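Local coordinates for protein rhamnosidase B (Bacillus sp., PDB 2OKX) that probably hydrolyses terminal alpha-L-rhamnose residues from glycosides, as an inverting alpha-L-rhamnosidase of glycoside hydrolase family 78, at residues A124-A127 against A128-T131. Residues are numbered along the deposited sequence; the frame is centred on the assembly and turned at random.
Sequences ATDA and AWRT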
ATOM      1  N   ALA A 124       4.170 -33.272  -9.772  1.00 34.55           N
ATOM      2  CA  ALA A 124       3.436 -32.265 -10.525  1.00 34.87           C
ATOM      3  C   ALA A 124       1.977 -32.246 -10.101  1.00 34.80           C
ATOM      4  O   ALA A 124       1.375 -33.292  -9.855  1.00 36.12           O
ATOM      5  CB  ALA A 124       3.547 -32.548 -12.023  1.00 33.34           C
ATOM      6  N   THR A 125       1.411 -31.048 -10.012  1.00 33.33           N
ATOM      7  CA  THR A 125       0.022 -30.891  -9.615  1.00 33.24           C
ATOM      8  C   THR A 125      -0.923 -31.480 -10.663  1.00 33.77           C
ATOM      9  O   THR A 125      -0.764 -31.244 -11.862  1.00 32.91           O
ATOM     10  CB  THR A 125      -0.327 -29.403  -9.412  1.00 31.38           C
ATOM     11  OG1 THR A 125       0.072 -28.660 -10.569  1.00 29.45           O
ATOM     12  CG2 THR A 125       0.385 -28.848  -8.188  1.00 32.41           C
ATOM     13  N   ASP A 126      -1.897 -32.253 -10.195  1.00 33.98           N
ATOM     14  CA  ASP A 126      -2.890 -32.874 -11.062  1.00 36.02           C
ATOM     15  C   ASP A 126      -3.992 -33.496 -10.216  1.00 36.03           C
ATOM     16  O   ASP A 126      -3.972 -33.389  -8.989  1.00 36.31           O
ATOM     17  CB  ASP A 126      -2.240 -33.932 -11.967  1.00 36.53           C
ATOM     18  CG  ASP A 126      -1.646 -35.092 -11.191  1.00 36.42           C
ATOM     19  OD1 ASP A 126      -0.893 -35.878 -11.804  1.00 39.36           O
ATOM     20  OD2 ASP A 126      -1.929 -35.231  -9.983  1.00 37.37           O
ATOM     21  N   ALA A 127      -4.945 -34.145 -10.874  1.00 37.12           N
ATOM     22  CA  ALA A 127      -6.080 -34.771 -10.199  1.00 36.91           C
ATOM     23  C   ALA A 127      -5.706 -35.727  -9.066  1.00 36.49           C
ATOM     24  O   ALA A 127      -6.554 -36.070  -8.240  1.00 36.38           O
ATOM     25  CB  ALA A 127      -6.950 -35.496 -11.224  1.00 37.01           C
ATOM     26  N   ALA A 128      -4.447 -36.153  -9.024  1.00 35.99           N
ATOM     27  CA  ALA A 128      -3.988 -37.068  -7.985  1.00 37.12           C
ATOM     28  C   ALA A 128      -3.825 -36.365  -6.641  1.00 38.54           C
ATOM     29  O   ALA A 128      -3.854 -37.005  -5.587  1.00 39.45           O
ATOM     30  CB  ALA A 128      -2.674 -37.714  -8.398  1.00 37.98           C
ATOM     31  N   TRP A 129      -3.652 -35.046  -6.679  1.00 38.08           N
ATOM     32  CA  TRP A 129      -3.493 -34.263  -5.459  1.00 37.66           C
ATOM     33  C   TRP A 129      -4.803 -34.177  -4.688  1.00 37.24           C
ATOM     34  O   TRP A 129      -5.883 -34.339  -5.256  1.00 37.00           O
ATOM     35  CB  TRP A 129      -3.003 -32.853  -5.797  1.00 37.25           C
ATOM     36  CG  TRP A 129      -1.551 -32.785  -6.158  1.00 37.25           C
ATOM     37  CD1 TRP A 129      -0.885 -33.584  -7.042  1.00 38.42           C
ATOM     38  CD2 TRP A 129      -0.590 -31.843  -5.666  1.00 37.45           C
ATOM     39  NE1 TRP A 129       0.432 -33.198  -7.133  1.00 39.25           N
ATOM     40  CE2 TRP A 129       0.640 -32.131  -6.299  1.00 38.37           C
ATOM     41  CE3 TRP A 129      -0.649 -30.781  -4.752  1.00 36.60           C
ATOM     42  CZ2 TRP A 129       1.805 -31.393  -6.048  1.00 38.00           C
ATOM     43  CZ3 TRP A 129       0.509 -30.048  -4.503  1.00 35.54           C
ATOM     44  CH2 TRP A 129       1.718 -30.360  -5.150  1.00 36.34           C
ATOM     45  N   ARG A 130      -4.695 -33.917  -3.389  1.00 37.16           N
ATOM     46  CA  ARG A 130      -5.853 -33.799  -2.509  1.00 37.98           C
ATOM     47  C   ARG A 130      -6.079 -32.324  -2.193  1.00 37.32           C
ATOM     48  O   ARG A 130      -5.131 -31.533  -2.197  1.00 35.87           O
ATOM     49  CB  ARG A 130      -5.596 -34.548  -1.204  1.00 40.97           C
ATOM     50  CG  ARG A 130      -5.196 -36.003  -1.374  1.00 45.77           C
ATOM     51  CD  ARG A 130      -6.408 -36.898  -1.510  1.00 49.18           C
ATOM     52  NE  ARG A 130      -6.041 -38.307  -1.410  1.00 52.39           N
ATOM     53  CZ  ARG A 130      -6.911 -39.290  -1.200  1.00 53.36           C
ATOM     54  NH1 ARG A 130      -8.202 -39.017  -1.068  1.00 55.19           N
ATOM     55  NH2 ARG A 130      -6.489 -40.544  -1.115  1.00 55.14           N
ATOM     56  N   THR A 131      -7.326 -31.961  -1.906  1.00 35.78           N
ATOM     57  CA  THR A 131      -7.653 -30.577  -1.586  1.00 35.17           C
ATOM     58  C   THR A 131      -8.910 -30.436  -0.735  1.00 36.19           C
ATOM     59  O   THR A 131      -9.859 -31.211  -0.866  1.00 37.70           O
ATOM     60  CB  THR A 131      -7.836 -29.734  -2.866  1.00 35.30           C
ATOM     61  OG1 THR A 131      -8.132 -28.378  -2.508  1.00 33.85           O
ATOM     62  CG2 THR A 131      -8.973 -30.287  -3.715  1.00 34.85           C
TER
HETATM   63  O   HOH W   1       2.871 -35.252  -8.538  1.00 49.78           O
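Thr125 lies across one face of the Trp129 indole: its CG2 methyl stands 3.6 Å from the centroid of the six-membered ring, 11° off the ring normal, a CH-pi contact. Thr125 keeps CG2 beside the backbone N and OG1 between that N and the carbonyl carbon (chi1 51°), which sends the methyl to the ring while the hydroxyl bonds with Ser9 O and Ala113 N. Thr125 CA adds to the cover of this face, over the pyrrole end, 3.4 Å from Trp129 NE1. That nitrogen also gives a weak, bent hydrogen bond to Ala124 O (2.9 Å), and a water bound to Ala124 N takes a second weak bond from it. At the ring edge Asp126 OD2 lies near the indole plane, 3.5 Å from Trp129 CD1. The same oxygen accepts Ala128 N at 2.8 Å, met from above the carboxylate plane, which makes an Asx turn. The type I beta turn from Asp126 to Trp129 overlaps it and is closed by Trp129 N to Asp126 O (2.9 Å, 163°), the straightest of the three bonds across the contact. Replacing Trp129, an alanine here would probably keep the backbone turn but leave the Thr125 methyl without its aromatic partner and Ala124 O without the indole N-H. The turn links strand 120-124, at the margin of one sheet of the N-terminal domain, to strand 130-133 of another. Ile11 of strand 9-12 touches both Thr125 and Trp129, and Phe26 of strand 22-31 also meets the indole, while Ile112 of strand 110-117 packs against Thr125.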